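Local coordinates for protein probable M18 family aminopeptidase 1 (Thermotoga maritima, PDB 2GLF) that probably acts as a zinc-dependent aminopeptidase of the M18 family, removing residues from the N-terminal ends of peptides, at residues A[3-7]-A[344-350]; A[7-11]-A[432-438]. One frame throughout, in Å; residues are numbered along the deposited sequence.

Contact 1: residues A[3-7]-A[344-350]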
ATOM      1  N   GLU A   3      -2.429 -50.587  -7.641  1.00 45.04           N
ATOM      2  CA  GLU A   3      -1.758 -50.277  -6.383  1.00 44.14           C
ATOM      3  C   GLU A   3      -0.243 -50.409  -6.557  1.00 41.35           C
ATOM      4  O   GLU A   3       0.247 -51.477  -6.920  1.00 41.40           O
ATOM      5  CB  GLU A   3      -2.273 -51.254  -5.321  1.00100.33           C
ATOM      6  CG  GLU A   3      -1.479 -51.344  -4.035  1.00103.40           C
ATOM      7  CD  GLU A   3      -2.032 -52.421  -3.108  1.00103.67           C
ATOM      8  OE1 GLU A   3      -3.173 -52.260  -2.625  1.00108.71           O
ATOM      9  OE2 GLU A   3      -1.331 -53.429  -2.873  1.00105.39           O
ATOM     10  N   ARG A   4       0.495 -49.331  -6.295  1.00 34.49           N
ATOM     11  CA  ARG A   4       1.957 -49.333  -6.445  1.00 31.52           C
ATOM     12  C   ARG A   4       2.706 -50.306  -5.532  1.00 29.31           C
ATOM     13  O   ARG A   4       2.230 -50.659  -4.453  1.00 28.74           O
ATOM     14  CB  ARG A   4       2.516 -47.920  -6.236  1.00 47.69           C
ATOM     15  CG  ARG A   4       2.263 -46.973  -7.399  1.00 46.92           C
ATOM     16  CD  ARG A   4       2.932 -45.621  -7.178  1.00 45.61           C
ATOM     17  NE  ARG A   4       2.351 -44.892  -6.055  1.00 46.89           N
ATOM     18  CZ  ARG A   4       2.722 -43.670  -5.684  1.00 47.75           C
ATOM     19  NH1 ARG A   4       3.677 -43.031  -6.345  1.00 47.84           N
ATOM     20  NH2 ARG A   4       2.131 -43.083  -4.653  1.00 49.09           N
ATOM     21  N   LYS A   5       3.884 -50.732  -5.975  1.00 24.78           N
ATOM     22  CA  LYS A   5       4.701 -51.663  -5.205  1.00 23.35           C
ATOM     23  C   LYS A   5       5.957 -50.984  -4.686  1.00 22.04           C
ATOM     24  O   LYS A   5       6.434 -50.013  -5.277  1.00 22.05           O
ATOM     25  CB  LYS A   5       5.134 -52.852  -6.066  1.00 32.56           C
ATOM     26  CG  LYS A   5       4.018 -53.682  -6.642  1.00 34.63           C
ATOM     27  CD  LYS A   5       4.588 -54.887  -7.369  1.00 40.20           C
ATOM     28  CE  LYS A   5       3.494 -55.696  -8.036  1.00 43.48           C
ATOM     29  NZ  LYS A   5       2.444 -56.090  -7.058  1.00 47.70           N
ATOM     30  N   ASN A   6       6.502 -51.510  -3.591  1.00 11.89           N
ATOM     31  CA  ASN A   6       7.722 -50.957  -3.028  1.00 11.14           C
ATOM     32  C   ASN A   6       8.898 -51.830  -3.439  1.00 11.14           C
ATOM     33  O   ASN A   6       8.947 -53.022  -3.125  1.00 11.14           O
ATOM     34  CB  ASN A   6       7.641 -50.873  -1.502  1.00 22.19           C
ATOM     35  CG  ASN A   6       8.815 -50.111  -0.898  1.00 20.92           C
ATOM     36  OD1 ASN A   6       9.945 -50.604  -0.872  1.00 19.76           O
ATOM     37  ND2 ASN A   6       8.553 -48.895  -0.424  1.00 17.45           N
ATOM     38  N   VAL A   7       9.847 -51.227  -4.143  1.00 18.27           N
ATOM     39  CA  VAL A   7      11.015 -51.955  -4.600  1.00 17.14           C
ATOM     40  C   VAL A   7      11.683 -52.799  -3.512  1.00 17.25           C
ATOM     41  O   VAL A   7      12.080 -53.933  -3.774  1.00 17.06           O
ATOM     42  CB  VAL A   7      12.041 -50.992  -5.218  1.00 11.45           C
ATOM     43  CG1 VAL A   7      13.309 -51.738  -5.586  1.00 11.45           C
ATOM     44  CG2 VAL A   7      11.438 -50.342  -6.454  1.00 11.45           C
ATOM     45  N   ALA A 344       2.054 -38.050  -8.324  1.00 18.65           N
ATOM     46  CA  ALA A 344       3.388 -37.698  -7.838  1.00 17.95           C
ATOM     47  C   ALA A 344       4.162 -38.940  -7.410  1.00 17.58           C
ATOM     48  O   ALA A 344       3.602 -39.870  -6.836  1.00 17.36           O
ATOM     49  CB  ALA A 344       3.271 -36.743  -6.673  1.00  5.60           C
ATOM     50  N   PRO A 345       5.469 -38.968  -7.682  1.00 21.86           N
ATOM     51  CA  PRO A 345       6.280 -40.123  -7.304  1.00 22.54           C
ATOM     52  C   PRO A 345       6.656 -40.138  -5.828  1.00 23.73           C
ATOM     53  O   PRO A 345       6.791 -39.085  -5.199  1.00 25.13           O
ATOM     54  CB  PRO A 345       7.502 -39.979  -8.196  1.00 14.78           C
ATOM     55  CG  PRO A 345       7.675 -38.496  -8.247  1.00 14.78           C
ATOM     56  CD  PRO A 345       6.258 -38.011  -8.475  1.00 14.78           C
ATOM     57  N   LYS A 346       6.827 -41.343  -5.288  1.00 18.75           N
ATOM     58  CA  LYS A 346       7.218 -41.533  -3.894  1.00 18.50           C
ATOM     59  C   LYS A 346       8.550 -42.286  -3.909  1.00 18.12           C
ATOM     60  O   LYS A 346       8.776 -43.135  -4.784  1.00 18.46           O
ATOM     61  CB  LYS A 346       6.171 -42.372  -3.153  1.00 14.55           C
ATOM     62  CG  LYS A 346       4.761 -41.823  -3.185  1.00 17.60           C
ATOM     63  CD  LYS A 346       4.612 -40.605  -2.294  1.00 24.75           C
ATOM     64  CE  LYS A 346       3.429 -40.774  -1.354  1.00 25.41           C
ATOM     65  NZ  LYS A 346       3.620 -41.978  -0.507  1.00 24.51           N
ATOM     66  N   LEU A 347       9.425 -41.980  -2.950  1.00 11.86           N
ATOM     67  CA  LEU A 347      10.729 -42.641  -2.858  1.00 12.15           C
ATOM     68  C   LEU A 347      10.605 -44.144  -2.613  1.00 13.03           C
ATOM     69  O   LEU A 347       9.817 -44.582  -1.781  1.00 13.24           O
ATOM     70  CB  LEU A 347      11.563 -42.035  -1.727  1.00 11.98           C
ATOM     71  CG  LEU A 347      12.075 -40.605  -1.869  1.00 11.98           C
ATOM     72  CD1 LEU A 347      12.662 -40.156  -0.536  1.00 11.98           C
ATOM     73  CD2 LEU A 347      13.118 -40.539  -2.970  1.00 11.98           C
ATOM     74  N   GLY A 348      11.390 -44.928  -3.341  1.00 28.60           N
ATOM     75  CA  GLY A 348      11.364 -46.370  -3.168  1.00 28.85           C
ATOM     76  C   GLY A 348      10.210 -47.108  -3.825  1.00 28.93           C
ATOM     77  O   GLY A 348      10.021 -48.305  -3.585  1.00 29.15           O
ATOM     78  N   TYR A 349       9.431 -46.415  -4.652  1.00 14.63           N
ATOM     79  CA  TYR A 349       8.314 -47.067  -5.319  1.00 14.63           C
ATOM     80  C   TYR A 349       8.518 -47.260  -6.815  1.00 14.63           C
ATOM     81  O   TYR A 349       7.558 -47.279  -7.589  1.00 14.63           O
ATOM     82  CB  TYR A 349       7.006 -46.318  -5.033  1.00 17.11           C
ATOM     83  CG  TYR A 349       6.432 -46.686  -3.682  1.00 18.51           C
ATOM     84  CD1 TYR A 349       7.039 -46.255  -2.500  1.00 18.30           C
ATOM     85  CD2 TYR A 349       5.341 -47.546  -3.582  1.00 17.46           C
ATOM     86  CE1 TYR A 349       6.574 -46.679  -1.260  1.00 17.50           C
ATOM     87  CE2 TYR A 349       4.873 -47.975  -2.346  1.00 17.15           C
ATOM     88  CZ  TYR A 349       5.493 -47.541  -1.193  1.00 18.36           C
ATOM     89  OH  TYR A 349       5.036 -47.982   0.026  1.00 18.73           O
ATOM     90  N   GLY A 350       9.781 -47.406  -7.208  1.00 19.64           N
ATOM     91  CA  GLY A 350      10.104 -47.650  -8.600  1.00 20.60           C
ATOM     92  C   GLY A 350      10.597 -46.490  -9.435  1.00 21.32           C
ATOM     93  O   GLY A 350      10.774 -45.378  -8.943  1.00 22.55           O
TER

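Contact 2: residues A[7-11]-A[432-438]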
ATOM      1  N   VAL A   7       9.847 -51.227  -4.143  1.00 18.27           N
ATOM      2  CA  VAL A   7      11.015 -51.955  -4.600  1.00 17.14           C
ATOM      3  C   VAL A   7      11.683 -52.799  -3.512  1.00 17.25           C
ATOM      4  O   VAL A   7      12.080 -53.933  -3.774  1.00 17.06           O
ATOM      5  CB  VAL A   7      12.041 -50.992  -5.218  1.00 11.45           C
ATOM      6  CG1 VAL A   7      13.309 -51.738  -5.586  1.00 11.45           C
ATOM      7  CG2 VAL A   7      11.438 -50.342  -6.454  1.00 11.45           C
ATOM      8  N   TRP A   8      11.794 -52.268  -2.296  1.00 28.04           N
ATOM      9  CA  TRP A   8      12.430 -53.016  -1.206  1.00 27.98           C
ATOM     10  C   TRP A   8      11.781 -54.374  -0.946  1.00 28.27           C
ATOM     11  O   TRP A   8      12.425 -55.278  -0.413  1.00 28.21           O
ATOM     12  CB  TRP A   8      12.438 -52.203   0.098  1.00 16.70           C
ATOM     13  CG  TRP A   8      13.302 -50.974   0.036  1.00 16.90           C
ATOM     14  CD1 TRP A   8      12.882 -49.688  -0.141  1.00 14.42           C
ATOM     15  CD2 TRP A   8      14.735 -50.923   0.089  1.00 15.96           C
ATOM     16  NE1 TRP A   8      13.960 -48.840  -0.206  1.00 14.04           N
ATOM     17  CE2 TRP A   8      15.112 -49.569  -0.068  1.00 14.75           C
ATOM     18  CE3 TRP A   8      15.736 -51.889   0.250  1.00 13.49           C
ATOM     19  CZ2 TRP A   8      16.451 -49.154  -0.067  1.00 14.71           C
ATOM     20  CZ3 TRP A   8      17.064 -51.479   0.250  1.00 15.18           C
ATOM     21  CH2 TRP A   8      17.409 -50.120   0.092  1.00 15.05           C
ATOM     22  N   HIS A   9      10.514 -54.517  -1.325  1.00 17.29           N
ATOM     23  CA  HIS A   9       9.804 -55.776  -1.126  1.00 18.10           C
ATOM     24  C   HIS A   9       9.839 -56.686  -2.355  1.00 18.25           C
ATOM     25  O   HIS A   9       9.179 -57.724  -2.377  1.00 18.83           O
ATOM     26  CB  HIS A   9       8.348 -55.503  -0.758  1.00 25.10           C
ATOM     27  CG  HIS A   9       8.169 -54.888   0.593  1.00 25.04           C
ATOM     28  ND1 HIS A   9       6.952 -54.422   1.041  1.00 25.59           N
ATOM     29  CD2 HIS A   9       9.048 -54.679   1.602  1.00 25.47           C
ATOM     30  CE1 HIS A   9       7.088 -53.950   2.268  1.00 26.60           C
ATOM     31  NE2 HIS A   9       8.350 -54.095   2.631  1.00 26.49           N
ATOM     32  N   HIS A  10      10.603 -56.304  -3.375  1.00 24.59           N
ATOM     33  CA  HIS A  10      10.681 -57.105  -4.588  1.00 24.63           C
ATOM     34  C   HIS A  10      12.070 -57.188  -5.217  1.00 24.82           C
ATOM     35  O   HIS A  10      12.212 -57.774  -6.290  1.00 25.18           O
ATOM     36  CB  HIS A  10       9.726 -56.554  -5.652  1.00 25.19           C
ATOM     37  CG  HIS A  10       8.297 -56.491  -5.220  1.00 28.27           C
ATOM     38  ND1 HIS A  10       7.589 -57.603  -4.820  1.00 31.65           N
ATOM     39  CD2 HIS A  10       7.434 -55.450  -5.150  1.00 31.73           C
ATOM     40  CE1 HIS A  10       6.350 -57.250  -4.524  1.00 32.75           C
ATOM     41  NE2 HIS A  10       6.231 -55.949  -4.715  1.00 32.06           N
ATOM     42  N   ARG A  11      13.099 -56.635  -4.583  1.00 25.21           N
ATOM     43  CA  ARG A  11      14.398 -56.689  -5.230  1.00 25.48           C
ATOM     44  C   ARG A  11      15.621 -57.302  -4.571  1.00 26.01           C
ATOM     45  O   ARG A  11      16.598 -57.577  -5.276  1.00 28.09           O
ATOM     46  CB  ARG A  11      14.774 -55.306  -5.757  1.00 21.68           C
ATOM     47  CG  ARG A  11      14.962 -55.298  -7.269  1.00 22.45           C
ATOM     48  CD  ARG A  11      13.665 -55.680  -7.959  1.00 27.12           C
ATOM     49  NE  ARG A  11      13.844 -55.957  -9.376  1.00 29.64           N
ATOM     50  CZ  ARG A  11      12.842 -56.201 -10.214  1.00 32.61           C
ATOM     51  NH1 ARG A  11      11.593 -56.199  -9.771  1.00 33.99           N
ATOM     52  NH2 ARG A  11      13.087 -56.454 -11.494  1.00 33.67           N
ATOM     53  N   SER A 432      16.649 -42.663  -3.546  1.00 25.44           N
ATOM     54  CA  SER A 432      16.475 -43.962  -2.902  1.00 24.63           C
ATOM     55  C   SER A 432      17.416 -45.010  -3.504  1.00 24.25           C
ATOM     56  O   SER A 432      17.630 -45.033  -4.715  1.00 23.92           O
ATOM     57  CB  SER A 432      15.025 -44.421  -3.066  1.00 17.79           C
ATOM     58  OG  SER A 432      14.872 -45.782  -2.718  1.00 17.23           O
ATOM     59  N   LYS A 433      17.991 -45.867  -2.664  1.00 14.45           N
ATOM     60  CA  LYS A 433      18.878 -46.923  -3.158  1.00 13.77           C
ATOM     61  C   LYS A 433      18.059 -47.895  -4.000  1.00 13.58           C
ATOM     62  O   LYS A 433      18.530 -48.395  -5.020  1.00 13.98           O
ATOM     63  CB  LYS A 433      19.522 -47.697  -2.004  1.00 14.38           C
ATOM     64  CG  LYS A 433      20.624 -46.962  -1.292  1.00 15.28           C
ATOM     65  CD  LYS A 433      21.146 -47.781  -0.137  1.00 14.50           C
ATOM     66  CE  LYS A 433      22.256 -47.044   0.587  1.00 13.78           C
ATOM     67  NZ  LYS A 433      22.790 -47.853   1.716  1.00  8.90           N
ATOM     68  N   ALA A 434      16.834 -48.164  -3.557  1.00 18.96           N
ATOM     69  CA  ALA A 434      15.945 -49.071  -4.277  1.00 18.96           C
ATOM     70  C   ALA A 434      15.608 -48.523  -5.667  1.00 18.96           C
ATOM     71  O   ALA A 434      15.586 -49.272  -6.643  1.00 18.96           O
ATOM     72  CB  ALA A 434      14.663 -49.305  -3.473  1.00 13.80           C
ATOM     73  N   ASP A 435      15.350 -47.221  -5.760  1.00 12.49           N
ATOM     74  CA  ASP A 435      15.021 -46.633  -7.052  1.00 13.48           C
ATOM     75  C   ASP A 435      16.248 -46.615  -7.954  1.00 13.49           C
ATOM     76  O   ASP A 435      16.161 -46.900  -9.154  1.00 13.81           O
ATOM     77  CB  ASP A 435      14.463 -45.213  -6.888  1.00 29.70           C
ATOM     78  CG  ASP A 435      13.086 -45.193  -6.226  1.00 33.03           C
ATOM     79  OD1 ASP A 435      12.308 -46.153  -6.409  1.00 34.09           O
ATOM     80  OD2 ASP A 435      12.772 -44.204  -5.535  1.00 36.46           O
ATOM     81  N   LEU A 436      17.396 -46.287  -7.375  1.00 18.36           N
ATOM     82  CA  LEU A 436      18.642 -46.248  -8.126  1.00 17.82           C
ATOM     83  C   LEU A 436      18.776 -47.557  -8.912  1.00 19.08           C
ATOM     84  O   LEU A 436      18.981 -47.556 -10.130  1.00 19.05           O
ATOM     85  CB  LEU A 436      19.812 -46.092  -7.153  1.00  8.65           C
ATOM     86  CG  LEU A 436      21.244 -45.802  -7.614  1.00  8.65           C
ATOM     87  CD1 LEU A 436      22.149 -46.907  -7.109  1.00  8.65           C
ATOM     88  CD2 LEU A 436      21.331 -45.669  -9.125  1.00  8.65           C
ATOM     89  N   PHE A 437      18.630 -48.670  -8.197  1.00 18.08           N
ATOM     90  CA  PHE A 437      18.733 -50.005  -8.771  1.00 18.14           C
ATOM     91  C   PHE A 437      17.641 -50.283  -9.787  1.00 18.22           C
ATOM     92  O   PHE A 437      17.914 -50.719 -10.906  1.00 17.55           O
ATOM     93  CB  PHE A 437      18.646 -51.048  -7.660  1.00 17.91           C
ATOM     94  CG  PHE A 437      18.924 -52.459  -8.116  1.00 18.66           C
ATOM     95  CD1 PHE A 437      20.210 -52.844  -8.499  1.00 20.13           C
ATOM     96  CD2 PHE A 437      17.904 -53.407  -8.148  1.00 20.42           C
ATOM     97  CE1 PHE A 437      20.476 -54.147  -8.905  1.00 18.97           C
ATOM     98  CE2 PHE A 437      18.160 -54.712  -8.554  1.00 20.44           C
ATOM     99  CZ  PHE A 437      19.453 -55.083  -8.933  1.00 18.78           C
ATOM    100  N   GLU A 438      16.400 -50.033  -9.399  1.00 10.58           N
ATOM    101  CA  GLU A 438      15.294 -50.307 -10.293  1.00 10.91           C
ATOM    102  C   GLU A 438      15.371 -49.522 -11.594  1.00 11.03           C
ATOM    103  O   GLU A 438      14.860 -49.966 -12.626  1.00 10.44           O
ATOM    104  CB  GLU A 438      13.968 -50.035  -9.595  1.00 22.49           C
ATOM    105  CG  GLU A 438      12.793 -50.685 -10.306  1.00 24.93           C
ATOM    106  CD  GLU A 438      12.906 -52.198 -10.357  1.00 26.76           C
ATOM    107  OE1 GLU A 438      12.050 -52.840 -10.997  1.00 30.73           O
ATOM    108  OE2 GLU A 438      13.845 -52.747  -9.752  1.00 28.54           O
TER
HETATM  109  O   HOH W   1      12.862 -46.268  -0.391  1.00 26.24           O

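Contact 1: residues A[3-7]-A[344-350]
Arg4 reaches across to the start of the 344-350 loop, where its NH1 donates to Ala344 O at 3.2 Å with the acceptor tilted 30° out of the guanidinium plane. A bend at chi3 (-66°) in an otherwise extended chain turns the guanidinium toward that carbonyl, and on the way it crosses the Lys346 side chain at about a right angle, NH2 lying 3.3 Å from Lys346 CG. The two positive ends do not touch, and Lys346 NZ is engaged by Gln110 of the second subunit. Lys5 points its CB away from the loop and takes part through its carbonyl O, which lies 3.2 Å from Tyr349 CD2 and also receives a CA-H...O contact from Tyr349. Asn6 lays its CB over one face of the Tyr349 ring, a CH-pi contact of 4.2 Å to the centroid, with amide and ring planes 81° apart; its OD1 accepts from Trp8 N. Val7 N then donates to Gly348 O at 3.0 Å, and Val7 CG2 rests against the backbone of Gly350. Gly348 occupies the third position of a type II beta turn from Lys346 to Tyr349, where its positive phi is readily adopted by a residue without a side chain. The N-terminal segment thus docks on a beta turn before strand 351-354 of the mixed sheet, away from the manganese sites, the Pro345 side chain being about 14 Å from a bound ion.

Contact 2: residues A[7-11]-A[432-438]
Val7 and Ala434 bring the backbones closest, their CA atoms 5.7 Å apart where a turn closed by the bond from His10 N to Val7 O meets the start of helix 433-449. Ser432 is the N-cap, its OG accepting weak bonds from Ala434 N and Asp435 N. Ala434 CB touches Val7 CG1 at 3.5 Å and lies over one face of Trp8, 3.5 Å from the five-membered ring centroid. In the indole plane, NE1 donates to a water 2.8 Å away that is also hydrogen-bonded to Ser432 OG. With an alanine for Trp8, the Ala434 methyl would probably keep Val7 but lose its aromatic cover, and the bridging water its indole donor. One turn on, with Glu438 CG anti to the backbone N (chi1 -163°), a bend at chi2 (62°) carries the carboxylate to Arg11; it stands nearly upright over one guanidinium face, OE1 above its centre, planes 79° apart. Arg11 NE and Glu438 OE2, 3.2 Å apart, form a salt bridge by charge alone. Arg11 CG meets the Phe437 ring edge; Arg11 NH1 bonds Gly384 O and Glu438 OE1 accepts from Ile386 N. Ile16 of helix 13-29 touches Trp8 and Lys433, and Leu242 of strand 242-245 lies beside Ser432.

From the N terminus, residues 3-7 pair with 344-350 in contact 1, and after the shared Val7 the chain runs straight into contact 2, where 7-11 meets 432-438. Both close very long loops, some 340 residues for the first and about 420 for the second. The two loops cross, since 344-350 falls inside the one closed by contact 2. Asp435 joins the two distant partners, its OD2 accepting from Gly348 N at 2.7 Å and its OD1 from Gly350 N at 2.9 Å, as probable hydrogen bonds. The segment ahead of helix 13-29 is thereby tied to the loop entering strand 351-354 and to the C-terminal helix 433-449, while both contacts also touch the second subunit.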